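Local coordinates for insecticidal protein (PDB 7ML9) that is an insecticidal toxin active against the western corn rootworm and probably kills by forming beta-barrel pores in membranes, at residues Tyr207-Ile213 / Asn278-Ile284; Ser137-Thr141 / Ala167-Tyr171; Phe52-Gln58 / Val69-Pro73. All blocks are in the same frame, centred on the assembly; numbering follows the deposited sequence. Where two conformers were deposited one is given.

Interaction 1: residues Tyr207-Ile213 / Asn278-Ile284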
ATOM      1  N   TYR A 207      -7.406  12.904  28.651  1.00 22.72           N
ATOM      2  CA  TYR A 207      -7.735  12.987  27.237  1.00 21.40           C
ATOM      3  C   TYR A 207      -6.901  11.979  26.469  1.00 22.65           C
ATOM      4  O   TYR A 207      -5.706  11.817  26.738  1.00 23.60           O
ATOM      5  CB  TYR A 207      -7.481  14.387  26.678  1.00 22.18           C
ATOM      6  CG  TYR A 207      -8.306  15.461  27.325  1.00 21.96           C
ATOM      7  CD1 TYR A 207      -7.911  16.031  28.531  1.00 23.65           C
ATOM      8  CD2 TYR A 207      -9.473  15.912  26.736  1.00 18.21           C
ATOM      9  CE1 TYR A 207      -8.666  17.022  29.131  1.00 26.86           C
ATOM     10  CE2 TYR A 207     -10.232  16.911  27.328  1.00 30.92           C
ATOM     11  CZ  TYR A 207      -9.818  17.459  28.529  1.00 27.92           C
ATOM     12  OH  TYR A 207     -10.564  18.441  29.135  1.00 33.59           O
ATOM     13  N   LEU A 208      -7.538  11.279  25.528  1.00 21.35           N
ATOM     14  CA  LEU A 208      -6.819  10.384  24.631  1.00 20.85           C
ATOM     15  C   LEU A 208      -6.387  11.185  23.405  1.00 16.80           C
ATOM     16  O   LEU A 208      -7.221  11.811  22.741  1.00 18.86           O
ATOM     17  CB  LEU A 208      -7.690   9.198  24.214  1.00 20.89           C
ATOM     18  CG  LEU A 208      -7.078   8.255  23.167  1.00 21.89           C
ATOM     19  CD1 LEU A 208      -5.909   7.474  23.741  1.00 20.62           C
ATOM     20  CD2 LEU A 208      -8.149   7.307  22.638  1.00 25.06           C
ATOM     21  N   ASN A 209      -5.095  11.174  23.113  1.00 21.00           N
ATOM     22  CA  ASN A 209      -4.612  11.767  21.873  1.00 27.40           C
ATOM     23  C   ASN A 209      -4.667  10.706  20.779  1.00 20.51           C
ATOM     24  O   ASN A 209      -4.410   9.525  21.037  1.00 20.53           O
ATOM     25  CB  ASN A 209      -3.180  12.287  22.033  1.00 25.65           C
ATOM     26  CG  ASN A 209      -3.120  13.659  22.707  1.00 27.34           C
ATOM     27  OD1 ASN A 209      -3.962  14.540  22.472  1.00 25.95           O
ATOM     28  ND2 ASN A 209      -2.107  13.847  23.530  1.00 26.92           N
ATOM     29  N   THR A 210      -5.000  11.131  19.564  1.00 25.84           N
ATOM     30  CA  THR A 210      -5.127  10.219  18.432  1.00 26.03           C
ATOM     31  C   THR A 210      -4.194  10.642  17.296  1.00 32.41           C
ATOM     32  O   THR A 210      -3.741  11.794  17.217  1.00 24.24           O
ATOM     33  CB  THR A 210      -6.577  10.167  17.917  1.00 24.70           C
ATOM     34  OG1 THR A 210      -6.952  11.447  17.405  1.00 32.51           O
ATOM     35  CG2 THR A 210      -7.568   9.780  19.041  1.00 27.32           C
ATOM     36  N   GLY A 211      -3.922   9.693  16.397  1.00 24.94           N
ATOM     37  CA  GLY A 211      -3.162   9.991  15.201  1.00 26.76           C
ATOM     38  C   GLY A 211      -3.698   9.217  14.013  1.00 32.31           C
ATOM     39  O   GLY A 211      -4.423   8.223  14.150  1.00 20.83           O
ATOM     40  N   SER A 212      -3.332   9.698  12.831  1.00 28.99           N
ATOM     41  CA  SER A 212      -3.652   8.994  11.604  1.00 24.79           C
ATOM     42  C   SER A 212      -2.435   9.032  10.690  1.00 33.45           C
ATOM     43  O   SER A 212      -1.502   9.823  10.874  1.00 24.26           O
ATOM     44  CB  SER A 212      -4.892   9.572  10.907  1.00 25.19           C
ATOM     45  OG  SER A 212      -4.781  10.966  10.711  1.00 36.50           O
ATOM     46  N   ILE A 213      -2.439   8.122   9.730  1.00 24.15           N
ATOM     47  CA  ILE A 213      -1.367   8.010   8.754  1.00 23.76           C
ATOM     48  C   ILE A 213      -2.009   7.648   7.423  1.00 29.01           C
ATOM     49  O   ILE A 213      -3.045   6.978   7.380  1.00 25.04           O
ATOM     50  CB  ILE A 213      -0.320   6.974   9.206  1.00 23.17           C
ATOM     51  CG1 ILE A 213       0.923   7.019   8.324  1.00 29.16           C
ATOM     52  CG2 ILE A 213      -0.909   5.565   9.242  1.00 26.98           C
ATOM     53  CD1 ILE A 213       2.071   6.200   8.887  1.00 31.09           C
ATOM     54  N   ASN A 278      -5.753   4.717  11.601  1.00 23.03           N
ATOM     55  CA  ASN A 278      -5.928   5.610  12.744  1.00 19.90           C
ATOM     56  C   ASN A 278      -5.816   4.826  14.047  1.00 28.52           C
ATOM     57  O   ASN A 278      -6.064   3.615  14.102  1.00 24.85           O
ATOM     58  CB  ASN A 278      -7.256   6.348  12.691  1.00 26.39           C
ATOM     59  CG  ASN A 278      -8.430   5.422  12.921  1.00 38.04           C
ATOM     60  OD1 ASN A 278      -8.905   4.780  11.983  1.00 30.86           O
ATOM     61  ND2 ASN A 278      -8.897   5.333  14.170  1.00 32.27           N
ATOM     62  N   TYR A 279      -5.430   5.535  15.105  1.00 21.50           N
ATOM     63  CA  TYR A 279      -5.001   4.875  16.328  1.00 22.29           C
ATOM     64  C   TYR A 279      -4.889   5.929  17.423  1.00 25.27           C
ATOM     65  O   TYR A 279      -4.755   7.125  17.144  1.00 25.73           O
ATOM     66  CB  TYR A 279      -3.661   4.149  16.131  1.00 24.01           C
ATOM     67  CG  TYR A 279      -2.693   4.945  15.272  1.00 30.72           C
ATOM     68  CD1 TYR A 279      -1.970   6.013  15.808  1.00 30.41           C
ATOM     69  CD2 TYR A 279      -2.518   4.650  13.922  1.00 26.82           C
ATOM     70  CE1 TYR A 279      -1.096   6.762  15.025  1.00 34.34           C
ATOM     71  CE2 TYR A 279      -1.650   5.397  13.130  1.00 31.68           C
ATOM     72  CZ  TYR A 279      -0.940   6.448  13.686  1.00 37.66           C
ATOM     73  OH  TYR A 279      -0.073   7.184  12.903  1.00 37.99           O
ATOM     74  N   GLY A 280      -4.965   5.475  18.673  1.00 28.80           N
ATOM     75  CA  GLY A 280      -4.571   6.328  19.775  1.00 25.74           C
ATOM     76  C   GLY A 280      -3.059   6.393  19.889  1.00 27.19           C
ATOM     77  O   GLY A 280      -2.340   5.454  19.540  1.00 30.78           O
ATOM     78  N   THR A 281      -2.567   7.530  20.377  1.00 26.43           N
ATOM     79  CA  THR A 281      -1.133   7.742  20.552  1.00 29.57           C
ATOM     80  C   THR A 281      -0.698   7.736  22.012  1.00 29.65           C
ATOM     81  O   THR A 281       0.205   6.973  22.385  1.00 29.42           O
ATOM     82  CB  THR A 281      -0.718   9.055  19.864  1.00 29.22           C
ATOM     83  OG1 THR A 281      -1.578  10.128  20.264  1.00 28.78           O
ATOM     84  CG2 THR A 281      -0.836   8.898  18.339  1.00 31.63           C
ATOM     85  N   ASP A 282      -1.326   8.550  22.861  1.00 27.81           N
ATOM     86  CA  ASP A 282      -1.015   8.546  24.285  1.00 29.38           C
ATOM     87  C   ASP A 282      -2.135   9.279  25.015  1.00 26.78           C
ATOM     88  O   ASP A 282      -3.091   9.756  24.400  1.00 22.09           O
ATOM     89  CB  ASP A 282       0.369   9.166  24.562  1.00 28.81           C
ATOM     90  CG  ASP A 282       0.441  10.674  24.263  1.00 34.57           C
ATOM     91  OD1 ASP A 282      -0.570  11.330  23.915  1.00 36.98           O
ATOM     92  OD2 ASP A 282       1.558  11.219  24.391  1.00 49.48           O
ATOM     93  N   PHE A 283      -2.013   9.359  26.340  1.00 27.55           N
ATOM     94  CA  PHE A 283      -2.908  10.170  27.158  1.00 28.48           C
ATOM     95  C   PHE A 283      -2.186  11.438  27.608  1.00 22.19           C
ATOM     96  O   PHE A 283      -0.985  11.415  27.889  1.00 28.99           O
ATOM     97  CB  PHE A 283      -3.390   9.410  28.401  1.00 24.18           C
ATOM     98  CG  PHE A 283      -4.437   8.359  28.123  1.00 27.78           C
ATOM     99  CD1 PHE A 283      -5.777   8.702  28.030  1.00 22.58           C
ATOM    100  CD2 PHE A 283      -4.072   7.026  27.960  1.00 24.83           C
ATOM    101  CE1 PHE A 283      -6.752   7.720  27.785  1.00 21.79           C
ATOM    102  CE2 PHE A 283      -5.034   6.046  27.716  1.00 24.65           C
ATOM    103  CZ  PHE A 283      -6.365   6.393  27.634  1.00 22.65           C
ATOM    104  N   ILE A 284      -2.927  12.539  27.666  1.00 25.59           N
ATOM    105  CA  ILE A 284      -2.510  13.730  28.396  1.00 27.90           C
ATOM    106  C   ILE A 284      -3.425  13.897  29.605  1.00 25.61           C
ATOM    107  O   ILE A 284      -4.657  13.882  29.466  1.00 25.13           O
ATOM    108  CB  ILE A 284      -2.516  14.978  27.498  1.00 30.26           C
ATOM    109  CG1 ILE A 284      -2.115  16.227  28.297  1.00 36.26           C
ATOM    110  CG2 ILE A 284      -3.855  15.157  26.818  1.00 33.32           C
ATOM    111  CD1 ILE A 284      -1.358  17.261  27.464  1.00 45.34           C
TER
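Asn209 runs alongside Asp282, both side chains pointing the same way from neighbouring antiparallel strands. Its CB lies 3.2 Å from Thr281 OG1 and 3.4 Å from Asp282 OD1. CG sits a little farther from that same oxygen. At the tip, ND2 donates to Asp282 OD1 over 3.0 Å. This bond is nearly straight at 164°, lies in the amide plane and meets OD1 nearly along its C-O axis. ND2 also brushes Ile284 CG2. Asp282 CG stands between its backbone N and carbonyl carbon (chi1 67°), which brings OD1 over to the asparagine. OD2 is held by a salt bridge to Lys309, so the carboxylate is gripped at both oxygens. The strands belong to the long sheet of an aerolysin/ETX-MTX2 type toxin, and a beta bulge interrupts their pairing: Thr281 and Asp282 both face Asn209, whose N donates to Asp282 O while its O accepts from Thr281 N at 2.8 Å. Thr281 OG1 adds a weak bond to that oxygen. Beyond the bulge, Gly211 O lies over the centre of the Tyr279 ring, 3.6 Å above its plane. On the other sheet face, Leu208 CD1 makes a CH-pi contact with Phe283, 4.2 Å from the ring centroid.

Interaction 2: residues Ser137-Thr141 / Ala167-Tyr171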
ATOM      1  N   SER A 137      -8.629   1.520  12.789  1.00 25.80           N
ATOM      2  CA  SER A 137      -9.043   1.176  11.441  1.00 24.77           C
ATOM      3  C   SER A 137      -7.833   1.245  10.526  1.00 31.45           C
ATOM      4  O   SER A 137      -7.021   2.165  10.639  1.00 24.06           O
ATOM      5  CB  SER A 137     -10.133   2.129  10.933  1.00 21.50           C
ATOM      6  OG  SER A 137     -10.850   1.558   9.860  1.00 40.01           O
ATOM      7  N   THR A 138      -7.708   0.261   9.639  1.00 27.03           N
ATOM      8  CA  THR A 138      -6.740   0.300   8.547  1.00 27.83           C
ATOM      9  C   THR A 138      -7.482  -0.011   7.262  1.00 30.81           C
ATOM     10  O   THR A 138      -8.199  -1.014   7.194  1.00 30.78           O
ATOM     11  CB  THR A 138      -5.620  -0.714   8.740  1.00 31.60           C
ATOM     12  OG1 THR A 138      -4.900  -0.425   9.942  1.00 32.06           O
ATOM     13  CG2 THR A 138      -4.662  -0.668   7.546  1.00 30.09           C
ATOM     14  N   SER A 139      -7.337   0.841   6.251  1.00 25.26           N
ATOM     15  CA  SER A 139      -7.950   0.548   4.967  1.00 27.81           C
ATOM     16  C   SER A 139      -6.945   0.777   3.841  1.00 30.21           C
ATOM     17  O   SER A 139      -5.954   1.505   3.987  1.00 20.53           O
ATOM     18  CB  SER A 139      -9.234   1.363   4.745  1.00 27.20           C
ATOM     19  OG  SER A 139      -8.987   2.747   4.683  1.00 41.59           O
ATOM     20  N   ASN A 140      -7.194   0.114   2.714  1.00 25.21           N
ATOM     21  CA  ASN A 140      -6.356   0.291   1.540  1.00 18.69           C
ATOM     22  C   ASN A 140      -7.248   0.300   0.305  1.00 26.95           C
ATOM     23  O   ASN A 140      -8.402  -0.136   0.344  1.00 27.30           O
ATOM     24  CB  ASN A 140      -5.254  -0.780   1.491  1.00 18.41           C
ATOM     25  CG  ASN A 140      -5.760  -2.158   1.047  1.00 23.46           C
ATOM     26  OD1 ASN A 140      -6.487  -2.278   0.066  1.00 28.19           O
ATOM     27  ND2 ASN A 140      -5.333  -3.205   1.752  1.00 23.39           N
ATOM     28  N   THR A 141      -6.708   0.837  -0.790  1.00 22.40           N
ATOM     29  CA  THR A 141      -7.367   0.834  -2.091  1.00 22.21           C
ATOM     30  C   THR A 141      -6.322   0.505  -3.146  1.00 25.04           C
ATOM     31  O   THR A 141      -5.230   1.079  -3.127  1.00 22.31           O
ATOM     32  CB  THR A 141      -8.008   2.190  -2.415  1.00 29.91           C
ATOM     33  OG1 THR A 141      -9.064   2.468  -1.486  1.00 34.05           O
ATOM     34  CG2 THR A 141      -8.579   2.183  -3.828  1.00 29.74           C
ATOM     35  N   ALA A 167       2.367  -1.786  11.585  1.00 36.99           N
ATOM     36  CA  ALA A 167       1.038  -2.197  11.151  1.00 34.49           C
ATOM     37  C   ALA A 167       1.126  -2.759   9.735  1.00 35.94           C
ATOM     38  O   ALA A 167       2.143  -2.609   9.052  1.00 35.13           O
ATOM     39  CB  ALA A 167       0.042  -1.033  11.202  1.00 29.69           C
ATOM     40  N   SER A 168       0.048  -3.403   9.285  1.00 37.63           N
ATOM     41  CA  SER A 168       0.064  -4.055   7.980  1.00 36.22           C
ATOM     42  C   SER A 168      -1.321  -4.013   7.348  1.00 35.77           C
ATOM     43  O   SER A 168      -2.322  -3.687   7.990  1.00 31.54           O
ATOM     44  CB  SER A 168       0.560  -5.500   8.077  1.00 35.82           C
ATOM     45  OG  SER A 168      -0.415  -6.315   8.695  1.00 37.09           O
ATOM     46  N   THR A 169      -1.361  -4.349   6.058  1.00 28.02           N
ATOM     47  CA  THR A 169      -2.588  -4.297   5.278  1.00 27.98           C
ATOM     48  C   THR A 169      -2.360  -5.171   4.048  1.00 28.15           C
ATOM     49  O   THR A 169      -1.241  -5.256   3.542  1.00 25.76           O
ATOM     50  CB  THR A 169      -2.945  -2.855   4.899  1.00 27.80           C
ATOM     51  OG1 THR A 169      -4.258  -2.794   4.333  1.00 25.62           O
ATOM     52  CG2 THR A 169      -1.927  -2.254   3.905  1.00 25.10           C
ATOM     53  N   GLU A 170      -3.412  -5.852   3.611  1.00 24.75           N
ATOM     54  CA  GLU A 170      -3.318  -6.823   2.526  1.00 29.64           C
ATOM     55  C   GLU A 170      -4.004  -6.267   1.286  1.00 29.24           C
ATOM     56  O   GLU A 170      -5.206  -5.970   1.312  1.00 25.01           O
ATOM     57  CB  GLU A 170      -3.932  -8.167   2.920  1.00 31.78           C
ATOM     58  CG  GLU A 170      -3.711  -9.242   1.863  1.00 36.74           C
ATOM     59  CD  GLU A 170      -4.185 -10.616   2.298  1.00 54.12           C
ATOM     60  OE1 GLU A 170      -5.280 -10.704   2.897  1.00 54.80           O
ATOM     61  OE2 GLU A 170      -3.455 -11.604   2.046  1.00 54.37           O
ATOM     62  N   TYR A 171      -3.237  -6.114   0.211  1.00 24.52           N
ATOM     63  CA  TYR A 171      -3.772  -5.634  -1.051  1.00 20.77           C
ATOM     64  C   TYR A 171      -4.259  -6.805  -1.886  1.00 22.07           C
ATOM     65  O   TYR A 171      -3.597  -7.844  -1.956  1.00 26.07           O
ATOM     66  CB  TYR A 171      -2.705  -4.872  -1.844  1.00 17.56           C
ATOM     67  CG  TYR A 171      -2.446  -3.494  -1.320  1.00 17.78           C
ATOM     68  CD1 TYR A 171      -3.212  -2.422  -1.736  1.00 17.77           C
ATOM     69  CD2 TYR A 171      -1.445  -3.272  -0.391  1.00 22.36           C
ATOM     70  CE1 TYR A 171      -2.980  -1.157  -1.245  1.00 20.37           C
ATOM     71  CE2 TYR A 171      -1.208  -2.015   0.104  1.00 25.34           C
ATOM     72  CZ  TYR A 171      -1.977  -0.967  -0.322  1.00 21.47           C
ATOM     73  OH  TYR A 171      -1.739   0.295   0.171  1.00 23.08           O
TER
HETATM   74  O   HOH W   1      -6.454  -3.268   6.030  1.00 27.86           O
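The two-stranded hairpin 153-160/165-172 packs here against strand 130-147 of the large sheet. In aerolysin-type toxins such a hairpin is the probable membrane-inserting element, and this one is consistent with that role. Asn140 carries the contact. With chi1 at 76°, CG is flanked by the residue's own N and C, and this rotation sets the amide over the Tyr171 ring with ND2 facing Thr169. ND2 donates twice, with both acceptors close to the amide plane. One bond goes to Thr169 OG1 at 2.8 Å. The other goes to Glu170 O at 2.8 Å, where the donor sits above the carbonyl plane and not on a lone pair. Two bonds thus fix the rotation of the amide. Amide and Tyr171 ring stack with planes 19° apart, Asn140 CG lying 3.7 Å above the ring, toward its rim. Thr141 O lies at the ring edge. Farther along, Thr138 CG2 meets Thr169 CB at 3.8 Å. A water joins Thr138 O to Thr169 OG1, so that hydroxyl has two polar partners. Around the contact, Thr138 OG1 bonds Ser277 of strand 266-289, strand 178-189 pairs with Thr138 and Asn140, and Tyr171 rests on Ala217 and Leu219 of strand 201-229.

Interaction 3: residues Phe52-Gln58 / Val69-Pro73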
ATOM      1  N   PHE A  52       5.463  -1.751 -40.382  1.00 21.63           N
ATOM      2  CA  PHE A  52       4.473  -2.643 -39.783  1.00 21.53           C
ATOM      3  C   PHE A  52       4.169  -2.220 -38.348  1.00 23.91           C
ATOM      4  O   PHE A  52       5.059  -1.790 -37.608  1.00 24.98           O
ATOM      5  CB  PHE A  52       4.976  -4.091 -39.760  1.00 21.89           C
ATOM      6  CG  PHE A  52       5.150  -4.724 -41.136  1.00 22.55           C
ATOM      7  CD1 PHE A  52       4.102  -4.766 -42.037  1.00 27.33           C
ATOM      8  CD2 PHE A  52       6.360  -5.294 -41.501  1.00 23.77           C
ATOM      9  CE1 PHE A  52       4.252  -5.355 -43.291  1.00 26.59           C
ATOM     10  CE2 PHE A  52       6.526  -5.884 -42.764  1.00 24.46           C
ATOM     11  CZ  PHE A  52       5.467  -5.908 -43.653  1.00 26.52           C
ATOM     12  N   LYS A  53       2.898  -2.389 -37.940  1.00 25.36           N
ATOM     13  CA  LYS A  53       2.424  -2.146 -36.583  1.00 23.96           C
ATOM     14  C   LYS A  53       2.271  -3.468 -35.846  1.00 25.21           C
ATOM     15  O   LYS A  53       2.110  -4.517 -36.478  1.00 21.56           O
ATOM     16  CB  LYS A  53       1.079  -1.419 -36.615  1.00 27.10           C
ATOM     17  CG  LYS A  53       1.047  -0.184 -37.491  1.00 33.47           C
ATOM     18  CD  LYS A  53       1.886   0.938 -36.913  1.00 39.97           C
ATOM     19  CE  LYS A  53       1.534   2.278 -37.553  1.00 49.15           C
ATOM     20  NZ  LYS A  53       1.635   2.231 -39.045  1.00 48.33           N
ATOM     21  N   PRO A  54       2.318  -3.469 -34.508  1.00 24.70           N
ATOM     22  CA  PRO A  54       2.089  -4.725 -33.769  1.00 20.16           C
ATOM     23  C   PRO A  54       0.661  -5.216 -33.974  1.00 19.86           C
ATOM     24  O   PRO A  54      -0.304  -4.501 -33.700  1.00 25.34           O
ATOM     25  CB  PRO A  54       2.368  -4.334 -32.307  1.00 21.50           C
ATOM     26  CG  PRO A  54       2.095  -2.843 -32.255  1.00 24.88           C
ATOM     27  CD  PRO A  54       2.559  -2.323 -33.601  1.00 21.97           C
ATOM     28  N   SER A  55       0.524  -6.449 -34.463  1.00 21.57           N
ATOM     29  CA  SER A  55      -0.802  -6.923 -34.845  1.00 21.90           C
ATOM     30  C   SER A  55      -0.772  -8.417 -35.127  1.00 20.34           C
ATOM     31  O   SER A  55       0.256  -8.977 -35.524  1.00 21.19           O
ATOM     32  CB  SER A  55      -1.334  -6.178 -36.079  1.00 23.26           C
ATOM     33  OG  SER A  55      -2.585  -6.712 -36.492  1.00 27.73           O
ATOM     34  N   ASP A  56      -1.920  -9.053 -34.903  1.00 19.19           N
ATOM     35  CA  ASP A  56      -2.156 -10.425 -35.327  1.00 21.71           C
ATOM     36  C   ASP A  56      -2.774 -10.495 -36.721  1.00 26.07           C
ATOM     37  O   ASP A  56      -2.901 -11.592 -37.278  1.00 27.28           O
ATOM     38  CB  ASP A  56      -3.080 -11.138 -34.327  1.00 21.57           C
ATOM     39  CG  ASP A  56      -2.392 -11.447 -33.000  1.00 23.90           C
ATOM     40  OD1 ASP A  56      -1.157 -11.271 -32.894  1.00 21.51           O
ATOM     41  OD2 ASP A  56      -3.098 -11.882 -32.064  1.00 24.31           O
ATOM     42  N   GLU A  57      -3.148  -9.357 -37.292  1.00 25.33           N
ATOM     43  CA  GLU A  57      -3.826  -9.300 -38.580  0.51 31.41           C
ATOM     44  C   GLU A  57      -2.817  -9.213 -39.715  1.00 31.44           C
ATOM     45  O   GLU A  57      -1.705  -8.698 -39.548  1.00 27.03           O
ATOM     46  CB  GLU A  57      -4.763  -8.094 -38.646  0.51 31.99           C
ATOM     47  CG  GLU A  57      -6.038  -8.229 -37.829  0.51 32.74           C
ATOM     48  CD  GLU A  57      -6.988  -7.064 -38.051  0.51 38.92           C
ATOM     49  OE1 GLU A  57      -6.602  -5.916 -37.741  0.51 37.88           O
ATOM     50  OE2 GLU A  57      -8.119  -7.294 -38.536  0.51 41.97           O
ATOM     51  N   GLN A  58      -3.211  -9.712 -40.880  1.00 31.66           N
ATOM     52  CA  GLN A  58      -2.347  -9.551 -42.036  1.00 31.06           C
ATOM     53  C   GLN A  58      -2.228  -8.068 -42.358  1.00 23.85           C
ATOM     54  O   GLN A  58      -3.203  -7.315 -42.271  1.00 30.65           O
ATOM     55  CB  GLN A  58      -2.896 -10.320 -43.235  1.00 27.03           C
ATOM     56  CG  GLN A  58      -1.997 -10.219 -44.456  1.00 33.55           C
ATOM     57  CD  GLN A  58      -2.609 -10.897 -45.670  1.00 39.59           C
ATOM     58  OE1 GLN A  58      -3.636 -10.454 -46.182  1.00 42.67           O
ATOM     59  NE2 GLN A  58      -1.986 -11.977 -46.124  1.00 35.03           N
ATOM     60  N   VAL A  69       5.556  -5.293 -49.029  1.00 43.00           N
ATOM     61  CA  VAL A  69       5.901  -6.467 -48.242  1.00 39.66           C
ATOM     62  C   VAL A  69       4.699  -6.804 -47.375  1.00 35.47           C
ATOM     63  O   VAL A  69       3.959  -5.915 -46.941  1.00 34.17           O
ATOM     64  CB  VAL A  69       7.157  -6.224 -47.374  1.00 39.09           C
ATOM     65  CG1 VAL A  69       7.580  -7.497 -46.683  1.00 38.64           C
ATOM     66  CG2 VAL A  69       8.287  -5.691 -48.216  1.00 45.09           C
ATOM     67  N   PHE A  70       4.500  -8.094 -47.133  1.00 34.39           N
ATOM     68  CA  PHE A  70       3.369  -8.557 -46.347  1.00 38.66           C
ATOM     69  C   PHE A  70       3.842  -9.205 -45.053  1.00 35.86           C
ATOM     70  O   PHE A  70       4.890  -9.862 -45.013  1.00 33.10           O
ATOM     71  CB  PHE A  70       2.509  -9.537 -47.148  1.00 43.65           C
ATOM     72  CG  PHE A  70       1.486  -8.861 -48.012  1.00 42.61           C
ATOM     73  CD1 PHE A  70       0.220  -8.582 -47.521  1.00 46.14           C
ATOM     74  CD2 PHE A  70       1.795  -8.480 -49.308  1.00 47.75           C
ATOM     75  CE1 PHE A  70      -0.726  -7.951 -48.309  1.00 47.11           C
ATOM     76  CE2 PHE A  70       0.854  -7.845 -50.101  1.00 43.29           C
ATOM     77  CZ  PHE A  70      -0.408  -7.578 -49.599  1.00 45.78           C
ATOM     78  N   LEU A  71       3.073  -8.980 -43.989  1.00 31.14           N
ATOM     79  CA  LEU A  71       3.272  -9.642 -42.705  1.00 26.57           C
ATOM     80  C   LEU A  71       1.967 -10.339 -42.366  1.00 19.89           C
ATOM     81  O   LEU A  71       0.936  -9.682 -42.190  1.00 29.05           O
ATOM     82  CB  LEU A  71       3.681  -8.645 -41.612  1.00 28.92           C
ATOM     83  CG  LEU A  71       3.866  -9.182 -40.178  1.00 26.52           C
ATOM     84  CD1 LEU A  71       4.732 -10.422 -40.163  1.00 21.38           C
ATOM     85  CD2 LEU A  71       4.442  -8.082 -39.234  1.00 23.08           C
ATOM     86  N   THR A  72       2.005 -11.665 -42.326  1.00 23.50           N
ATOM     87  CA  THR A  72       0.833 -12.502 -42.058  1.00 29.34           C
ATOM     88  C   THR A  72       1.212 -13.440 -40.923  1.00 27.57           C
ATOM     89  O   THR A  72       1.782 -14.513 -41.160  1.00 26.38           O
ATOM     90  CB  THR A  72       0.409 -13.304 -43.293  1.00 31.51           C
ATOM     91  OG1 THR A  72       0.542 -12.492 -44.467  1.00 35.96           O
ATOM     92  CG2 THR A  72      -1.041 -13.788 -43.155  1.00 25.87           C
ATOM     93  N   PRO A  73       0.939 -13.061 -39.676  1.00 24.37           N
ATOM     94  CA  PRO A  73       1.205 -13.970 -38.549  1.00 26.82           C
ATOM     95  C   PRO A  73       0.358 -15.228 -38.655  1.00 17.45           C
ATOM     96  O   PRO A  73      -0.867 -15.154 -38.853  1.00 23.40           O
ATOM     97  CB  PRO A  73       0.834 -13.131 -37.313  1.00 19.02           C
ATOM     98  CG  PRO A  73       0.898 -11.671 -37.799  1.00 23.46           C
ATOM     99  CD  PRO A  73       0.437 -11.745 -39.241  1.00 23.74           C
TER
HETATM  100  O   HOH W   2      -2.488 -13.119 -39.639  1.00 32.65           O
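The Phe52 ring takes Leu71 CB over the centre of one face and has Val69 O at its edge. The contact folds the loop after helix 28-48 back onto strand 69-71, the second strand of the small antiparallel hairpin 59-63/69-71. Leu71 CB is 3.8 Å from the Phe52 ring centroid and almost on the ring normal, a CH-pi contact. Leu71 CD2 lies near Phe52 CG, so the leucine touches the ring with its branch as well as its CB. At the rim, Phe52 CZ is 3.6 Å from Val69 O and also touches Val69 CG1. A second ring, Phe70, meets the amide of Gln58, whose plane is turned 61° from it. The nearest atoms there are Gln58 CD and Phe70 CD1, 4.1 Å apart.

An ST turn shapes the loop: Ser55 OG accepts from Glu57 N at 2.8 Å. Helix 28-48 adds Phe44 against Leu71 and Glu40 against Pro73. Asp56 points away from the strand. Its OD1 forms salt bridges with Arg37 and Arg82, and its OD2 accepts from Gly79 N, which together would probably favour the charged carboxylate.

The Pro73 ring packs against the carbonyl oxygens of the turn: its CG is 3.6 Å from Ser55 O, and its CD approaches Glu57 O. Gln58 CA makes a CA-H...O contact with Leu71 O at 3.3 Å. The Gln58 side chain runs alongside Thr72. Its CG is anti to the backbone N and the chain stays extended beyond it, which carries NE2 as far as the threonine hydroxyl. NE2 donates to Thr72 OG1 over 3.1 Å at 165°, with the oxygen in the amide plane. One water ties the segments beside Pro73, donating to both Asp56 O and Pro73 O.

Overall arrangement
Interactions 1 and 2 share the large sheet. Strands 130-147 and 266-289 are neighbours in it, and Asn278 N of interaction 1 lies 3.0 Å from Ser137 O of interaction 2, a probable hydrogen bond. Their centres are about 19 Å apart. Interaction 3 belongs to the helical end of the elongated molecule, on the other side of the chain's centre from interaction 1. Its centre is about 62 Å from that of interaction 1 and about 46 Å from that of interaction 2. The Asp56 side chain is about 9 Å from the sodium ion bound by Glu30 and Asp34. A bound samarium ion lies about 12 Å from the Ile213 side chain, and one lies about 11 Å from that of Tyr171.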